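Local coordinates for beta-mannosidase (Trichoderma harzianum, PDB 4CVU), which probably hydrolyses terminal beta-linked mannose residues from the non-reducing ends of oligosaccharides, as a fungal beta-mannosidase of glycoside hydrolase family 2, at residues Thr887-Pro892 and Glu929-Glu934; Asn42-Ile47 and Ala83-Thr88. All coordinates share one frame; numbering follows the deposited sequence.

Contact 1: Thr887-Pro892 and Glu929-Glu934; sequences TWLTHP and EQVTVE
An antiparallel strand pairing joins W888, L889 and T890 to E934, V933 and T932 in the C-terminal Ig-fold domain. W888 and E934 form one hydrogen-bonded pair, with W888 N giving to E934 O at 2.8 Å, and T890 and T932 form the next, with T890 N to T932 O at 3.0 Å; L889 faces V933 between them as a non-hydrogen-bonded pair. L889 and V933 project from one face of the sheet, W888, T890, T932 and E934 from the other. On the first, L889 CD2 packs on V933 CB at 3.8 Å, while V933 CG2 lies alongside T887 CG2. This is the inner face of a beta-sandwich: L889 and V933 both reach L866 of the facing sheet, V931 meets F875 and V933 meets V877. Strand 932-934 is an outermost strand of the three-stranded sheet, with 884-890 in the middle. On the opposite face E934 CG stands between the backbone N and the carbonyl carbon (chi1 74°) and the chain extends beyond it, which lays it beside W888 CB and brings the carboxylate to the indole edge near CD1, the two planes 81° apart. One water accepts from T890 OG1 at 2.7 Å and T932 OG1 at 2.6 Å, and donates to W888 O and E934 OE1. Where 887-890 has ended and 932-934 has not yet begun, P892 CG rests against Q930 OE1 at 3.3 Å.

Contact 2: Asn42-Ile47 and Ala83-Thr88; sequences NEYGNI and AAQNWT. With NAG (2-acetamido-2-deoxy-beta-D-glucopyranose), chain I; NAG (2-acetamido-2-deoxy-beta-D-glucopyranose), chain C.
The W87 indole carries N42 on one face: N42 CB stands 3.7 Å from the centroid of the six-membered ring in a CH-pi contact, and at the ring's edge, near its plane, lies I47 CG2. Q85 OE1 also lies above that face, toward the rim. The Y44 ring has E43 CB over the centre of one face, with a water in plane at its edge, 2.6 Å from Y44 OH; Q85 OE1 approaches this ring obliquely. That amide oxygen is the hub, accepting in its carbonyl plane from N42 ND2 at 3.1 Å and, on a straighter path of 163°, from E43 N. W81 O takes the other end of the Q85 amide. N42 in turn pins its own loop, its OD1 receiving I47 N from above the carbonyl plane and its ND2 reaching N46 OD1 at 2.8 Å. In the galactose-binding-like domain, 42-47 is the loop of the hairpin formed by strands 38-41 and 48-51, laid against the entry to strand 87-91. With CG anti to the backbone N (chi1 -172°) and the chain extended, E43 reaches over to N86, where OE1 accepts a hydrogen bond from N86 N at 2.9 Å on its anti side. R161 also makes a salt bridge with that oxygen. Both segments are glycosylated: N46 ND2 and N86 ND2 are each bonded to C1 of an N-acetylglucosamine, and N86 ND2 is also hydrogen-bonded to N155 OD1. The first sugar sets its O5 3.7 Å from Y44 CB, and the methyl C8 of the second meets E43 OE2.

How the contacts relate
Contact 2 lies near the N-terminal end of the chain and contact 1 near the C-terminal end; along the sequence contact 2 closes before contact 1 opens. Their centres are 47 Å apart and their nearest atoms about 33 Å, so they do not touch. Each joins two segments inside a different beta-rich domain: 42-47 with 83-88 in the galactose-binding-like domain, 887-892 with 929-934 in the Ig-fold domain. Sugars adjoin contact 2 as attached glycans, not as bound substrate. Contact 1 has metal ions at a distance, with a cadmium ion about 9 Å from the T887 side chain and a sodium ion about 14 Å from that of H891.

Contact 1: Thr887-Pro892 and Glu929-Glu934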
loop_
_atom_site.group_PDB
_atom_site.type_symbol
_atom_site.label_atom_id
_atom_site.label_comp_id
_atom_site.label_asym_id
_atom_site.label_seq_id
_atom_site.Cartn_x
_atom_site.Cartn_y
_atom_site.Cartn_z
ATOM N N THR A 887 -11.583 -25.181 13.426
ATOM C CA THR A 887 -12.591 -24.357 12.703
ATOM C C THR A 887 -12.339 -22.922 13.012
ATOM O O THR A 887 -12.159 -22.589 14.183
ATOM C CB THR A 887 -13.993 -24.764 13.183
ATOM O OG1 THR A 887 -14.114 -26.190 13.108
ATOM C CG2 THR A 887 -15.112 -24.129 12.348
ATOM N N TRP A 888 -12.411 -22.019 11.998
ATOM C CA TRP A 888 -11.837 -20.707 12.159
ATOM C C TRP A 888 -12.667 -19.726 11.390
ATOM O O TRP A 888 -12.744 -19.860 10.187
ATOM C CB TRP A 888 -10.389 -20.681 11.610
ATOM C CG TRP A 888 -9.726 -19.339 11.739
ATOM C CD1 TRP A 888 -9.449 -18.452 10.722
ATOM C CD2 TRP A 888 -9.319 -18.700 12.956
ATOM N NE1 TRP A 888 -8.847 -17.308 11.242
ATOM C CE2 TRP A 888 -8.773 -17.431 12.609
ATOM C CE3 TRP A 888 -9.325 -19.082 14.295
ATOM C CZ2 TRP A 888 -8.275 -16.564 13.547
ATOM C CZ3 TRP A 888 -8.825 -18.198 15.240
ATOM C CH2 TRP A 888 -8.314 -16.962 14.873
ATOM N N LEU A 889 -13.219 -18.756 12.103
ATOM C CA LEU A 889 -13.969 -17.645 11.531
ATOM C C LEU A 889 -13.047 -16.489 11.396
ATOM O O LEU A 889 -12.255 -16.229 12.299
ATOM C CB LEU A 889 -15.100 -17.285 12.468
ATOM C CG LEU A 889 -16.140 -18.410 12.677
ATOM C CD1 LEU A 889 -16.796 -18.254 14.027
ATOM C CD2 LEU A 889 -17.170 -18.376 11.598
ATOM N N THR A 890 -13.158 -15.757 10.281
ATOM C CA THR A 890 -12.319 -14.660 10.014
ATOM C C THR A 890 -13.264 -13.510 9.749
ATOM O O THR A 890 -14.028 -13.632 8.828
ATOM C CB THR A 890 -11.461 -14.873 8.721
ATOM O OG1 THR A 890 -10.653 -16.043 8.853
ATOM C CG2 THR A 890 -10.566 -13.649 8.495
ATOM N N HIS A 891 -13.227 -12.460 10.579
ATOM C CA HIS A 891 -13.974 -11.205 10.304
ATOM C C HIS A 891 -13.206 -10.337 9.300
ATOM O O HIS A 891 -11.994 -10.406 9.228
ATOM C CB HIS A 891 -14.255 -10.471 11.626
ATOM C CG HIS A 891 -13.070 -9.785 12.227
ATOM N ND1 HIS A 891 -12.700 -8.510 11.864
ATOM C CD2 HIS A 891 -12.206 -10.172 13.190
ATOM C CE1 HIS A 891 -11.646 -8.145 12.569
ATOM N NE2 HIS A 891 -11.323 -9.146 13.373
ATOM N N PRO A 892 -13.917 -9.509 8.510
ATOM C CA PRO A 892 -13.245 -8.727 7.505
ATOM C C PRO A 892 -12.539 -7.507 8.072
ATOM O O PRO A 892 -12.668 -7.190 9.255
ATOM C CB PRO A 892 -14.400 -8.264 6.603
ATOM C CG PRO A 892 -15.530 -8.110 7.542
ATOM C CD PRO A 892 -15.365 -9.288 8.486
ATOM N N GLU A 929 -21.943 -10.466 6.310
ATOM C CA GLU A 929 -21.943 -11.148 5.023
ATOM C C GLU A 929 -20.552 -11.460 4.481
ATOM O O GLU A 929 -20.438 -12.259 3.563
ATOM C CB GLU A 929 -22.603 -10.278 3.955
ATOM C CG GLU A 929 -24.031 -9.898 4.253
ATOM C CD GLU A 929 -24.530 -8.813 3.312
ATOM O OE1 GLU A 929 -23.892 -8.590 2.253
ATOM O OE2 GLU A 929 -25.563 -8.180 3.624
ATOM N N GLN A 930 -19.523 -10.785 5.006
ATOM C CA GLN A 930 -18.145 -10.959 4.527
ATOM C C GLN A 930 -17.382 -11.878 5.454
ATOM O O GLN A 930 -16.240 -12.195 5.196
ATOM C CB GLN A 930 -17.425 -9.623 4.409
ATOM C CG GLN A 930 -18.198 -8.565 3.592
ATOM C CD GLN A 930 -17.927 -7.134 4.074
ATOM O OE1 GLN A 930 -16.960 -6.887 4.833
ATOM N NE2 GLN A 930 -18.788 -6.178 3.655
ATOM N N VAL A 931 -18.004 -12.320 6.535
ATOM C CA VAL A 931 -17.299 -13.250 7.439
ATOM C C VAL A 931 -17.152 -14.567 6.723
ATOM O O VAL A 931 -18.080 -14.971 6.022
ATOM C CB VAL A 931 -18.068 -13.449 8.742
ATOM C CG1 VAL A 931 -17.422 -14.539 9.607
ATOM C CG2 VAL A 931 -18.157 -12.146 9.520
ATOM N N THR A 932 -16.047 -15.311 6.965
ATOM C CA THR A 932 -15.838 -16.584 6.304
ATOM C C THR A 932 -15.478 -17.596 7.387
ATOM O O THR A 932 -15.158 -17.188 8.506
ATOM C CB THR A 932 -14.643 -16.564 5.298
ATOM O OG1 THR A 932 -13.406 -16.361 6.029
ATOM C CG2 THR A 932 -14.797 -15.448 4.247
ATOM N N VAL A 933 -15.629 -18.875 7.069
ATOM C CA VAL A 933 -15.229 -19.976 7.987
ATOM C C VAL A 933 -14.332 -20.971 7.263
ATOM O O VAL A 933 -14.448 -21.161 6.064
ATOM C CB VAL A 933 -16.467 -20.660 8.637
ATOM C CG1 VAL A 933 -17.347 -21.375 7.622
ATOM C CG2 VAL A 933 -16.047 -21.666 9.742
ATOM N N GLU A 934 -13.437 -21.658 7.991
ATOM C CA GLU A 934 -12.554 -22.579 7.334
ATOM C C GLU A 934 -12.114 -23.515 8.412
ATOM O O GLU A 934 -12.495 -23.320 9.559
ATOM C CB GLU A 934 -11.313 -21.863 6.777
ATOM C CG GLU A 934 -10.306 -21.450 7.854
ATOM C CD GLU A 934 -9.239 -20.533 7.306
ATOM O OE1 GLU A 934 -9.583 -19.397 6.817
ATOM O OE2 GLU A 934 -8.049 -20.946 7.323
HETATM O O HOH W 1 -12.124 -17.944 7.685
HETATM O O HOH W 2 -13.491 -11.939 6.104
#

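Contact 2: Asn42-Ile47 and Ala83-Thr88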
loop_
_atom_site.group_PDB
_atom_site.type_symbol
_atom_site.label_atom_id
_atom_site.label_comp_id
_atom_site.label_asym_id
_atom_site.label_seq_id
_atom_site.Cartn_x
_atom_site.Cartn_y
_atom_site.Cartn_z
ATOM N N ASN A 42 12.520 21.952 11.412
ATOM C CA ASN A 42 13.629 21.032 11.510
ATOM C C ASN A 42 14.910 21.766 11.866
ATOM O O ASN A 42 14.883 22.943 12.239
ATOM C CB ASN A 42 13.745 20.217 10.226
ATOM C CG ASN A 42 14.296 21.008 9.060
ATOM O OD1 ASN A 42 13.924 22.166 8.827
ATOM N ND2 ASN A 42 15.143 20.343 8.265
ATOM N N GLU A 43 16.038 21.071 11.791
ATOM C CA GLU A 43 17.321 21.667 12.130
ATOM C C GLU A 43 17.900 22.556 11.025
ATOM O O GLU A 43 18.571 23.543 11.316
ATOM C CB GLU A 43 18.322 20.553 12.465
ATOM C CG GLU A 43 19.631 21.063 13.020
ATOM C CD GLU A 43 20.520 19.951 13.562
ATOM O OE1 GLU A 43 20.027 18.850 13.941
ATOM O OE2 GLU A 43 21.732 20.187 13.616
ATOM N N TYR A 44 17.646 22.222 9.769
ATOM C CA TYR A 44 18.312 22.875 8.659
ATOM C C TYR A 44 17.491 23.998 8.002
ATOM O O TYR A 44 17.808 24.435 6.909
ATOM C CB TYR A 44 18.807 21.802 7.664
ATOM C CG TYR A 44 19.578 20.701 8.391
ATOM C CD1 TYR A 44 20.750 20.994 9.097
ATOM C CD2 TYR A 44 19.113 19.396 8.421
ATOM C CE1 TYR A 44 21.439 20.014 9.788
ATOM C CE2 TYR A 44 19.804 18.407 9.104
ATOM C CZ TYR A 44 20.970 18.720 9.786
ATOM O OH TYR A 44 21.641 17.746 10.477
ATOM N N GLY A 45 16.458 24.487 8.673
ATOM C CA GLY A 45 15.691 25.630 8.158
ATOM C C GLY A 45 14.822 25.412 6.923
ATOM O O GLY A 45 14.284 26.368 6.384
ATOM N N ASN A 46 14.655 24.167 6.484
ATOM C CA ASN A 46 13.949 23.896 5.229
ATOM C C ASN A 46 12.674 23.049 5.346
ATOM O O ASN A 46 12.085 22.697 4.339
ATOM C CB ASN A 46 14.914 23.302 4.191
ATOM C CG ASN A 46 15.637 22.065 4.678
ATOM O OD1 ASN A 46 15.445 21.620 5.794
ATOM N ND2 ASN A 46 16.494 21.514 3.818
ATOM N N ILE A 47 12.259 22.737 6.567
ATOM C CA ILE A 47 11.000 22.040 6.818
ATOM C C ILE A 47 10.214 22.767 7.899
ATOM O O ILE A 47 10.700 22.922 9.028
ATOM C CB ILE A 47 11.229 20.569 7.219
ATOM C CG1 ILE A 47 11.945 19.824 6.085
ATOM C CG2 ILE A 47 9.896 19.895 7.496
ATOM C CD1 ILE A 47 12.307 18.380 6.365
ATOM N N ALA A 83 15.087 11.056 13.026
ATOM C CA ALA A 83 15.754 10.873 14.323
ATOM C C ALA A 83 17.153 11.525 14.349
ATOM O O ALA A 83 17.651 11.859 15.409
ATOM C CB ALA A 83 15.891 9.390 14.629
ATOM N N ALA A 84 17.801 11.617 13.203
ATOM C CA ALA A 84 19.145 12.140 13.123
ATOM C C ALA A 84 19.293 13.667 13.318
ATOM O O ALA A 84 20.409 14.159 13.366
ATOM C CB ALA A 84 19.815 11.677 11.848
ATOM N N GLN A 85 18.195 14.415 13.386
ATOM C CA GLN A 85 18.249 15.872 13.559
ATOM C C GLN A 85 17.341 16.459 14.649
ATOM O O GLN A 85 16.480 15.794 15.163
ATOM C CB GLN A 85 17.974 16.569 12.250
ATOM C CG GLN A 85 16.540 16.499 11.825
ATOM C CD GLN A 85 16.320 17.139 10.477
ATOM O OE1 GLN A 85 16.283 18.325 10.386
ATOM N NE2 GLN A 85 16.169 16.341 9.441
ATOM N N ASN A 86 17.569 17.716 15.007
ATOM C CA ASN A 86 16.713 18.466 15.938
ATOM C C ASN A 86 15.363 18.895 15.385
ATOM O O ASN A 86 15.246 19.214 14.242
ATOM C CB ASN A 86 17.387 19.738 16.457
ATOM C CG ASN A 86 18.518 19.478 17.446
ATOM O OD1 ASN A 86 19.260 18.552 17.305
ATOM N ND2 ASN A 86 18.634 20.327 18.440
ATOM N N TRP A 87 14.357 18.917 16.227
ATOM C CA TRP A 87 13.045 19.454 15.880
ATOM C C TRP A 87 12.627 20.448 16.934
ATOM O O TRP A 87 12.686 20.169 18.104
ATOM C CB TRP A 87 11.991 18.314 15.762
ATOM C CG TRP A 87 12.344 17.443 14.632
ATOM C CD1 TRP A 87 13.190 16.366 14.673
ATOM C CD2 TRP A 87 11.987 17.634 13.265
ATOM N NE1 TRP A 87 13.350 15.854 13.416
ATOM C CE2 TRP A 87 12.624 16.616 12.527
ATOM C CE3 TRP A 87 11.176 18.559 12.593
ATOM C CZ2 TRP A 87 12.474 16.479 11.136
ATOM C CZ3 TRP A 87 11.003 18.423 11.225
ATOM C CH2 TRP A 87 11.652 17.383 10.505
ATOM N N THR A 88 12.156 21.604 16.512
ATOM C CA THR A 88 11.785 22.627 17.451
ATOM C C THR A 88 10.303 22.917 17.351
ATOM O O THR A 88 9.783 23.195 16.239
ATOM C CB THR A 88 12.636 23.913 17.240
ATOM O OG1 THR A 88 14.010 23.624 17.536
ATOM C CG2 THR A 88 12.148 25.054 18.107
HETATM C C1 NAG I . 17.307 20.335 4.093
HETATM C C2 NAG I . 17.080 19.259 3.029
HETATM C C3 NAG I . 18.017 18.077 3.226
HETATM C C4 NAG I . 19.456 18.538 3.306
HETATM C C5 NAG I . 19.624 19.670 4.323
HETATM C C6 NAG I . 21.002 20.287 4.166
HETATM C C7 NAG I . 14.699 19.296 2.456
HETATM C C8 NAG I . 13.379 18.605 2.646
HETATM N N2 NAG I . 15.731 18.747 3.083
HETATM O O3 NAG I . 17.893 17.172 2.153
HETATM O O4 NAG I . 20.247 17.428 3.670
HETATM O O5 NAG I . 18.679 20.709 4.120
HETATM O O6 NAG I . 20.940 21.642 4.571
HETATM O O7 NAG I . 14.786 20.306 1.755
HETATM C C1 NAG C . 19.621 20.267 19.439
HETATM C C2 NAG C . 20.321 21.649 19.482
HETATM C C3 NAG C . 21.296 21.715 20.649
HETATM C C4 NAG C . 20.660 21.254 21.959
HETATM C C5 NAG C . 19.880 19.927 21.781
HETATM C C6 NAG C . 19.075 19.543 23.043
HETATM C C7 NAG C . 20.532 22.746 17.330
HETATM C C8 NAG C . 21.309 22.979 16.068
HETATM N N2 NAG C . 21.037 21.918 18.240
HETATM O O3 NAG C . 21.756 23.053 20.765
HETATM O O4 NAG C . 21.702 21.065 22.906
HETATM O O5 NAG C . 18.993 20.003 20.680
HETATM O O6 NAG C . 17.954 20.390 23.236
HETATM O O7 NAG C . 19.470 23.308 17.485
HETATM O O HOH W 3 15.185 22.258 15.317
HETATM O O HOH W 4 20.801 15.267 10.479
#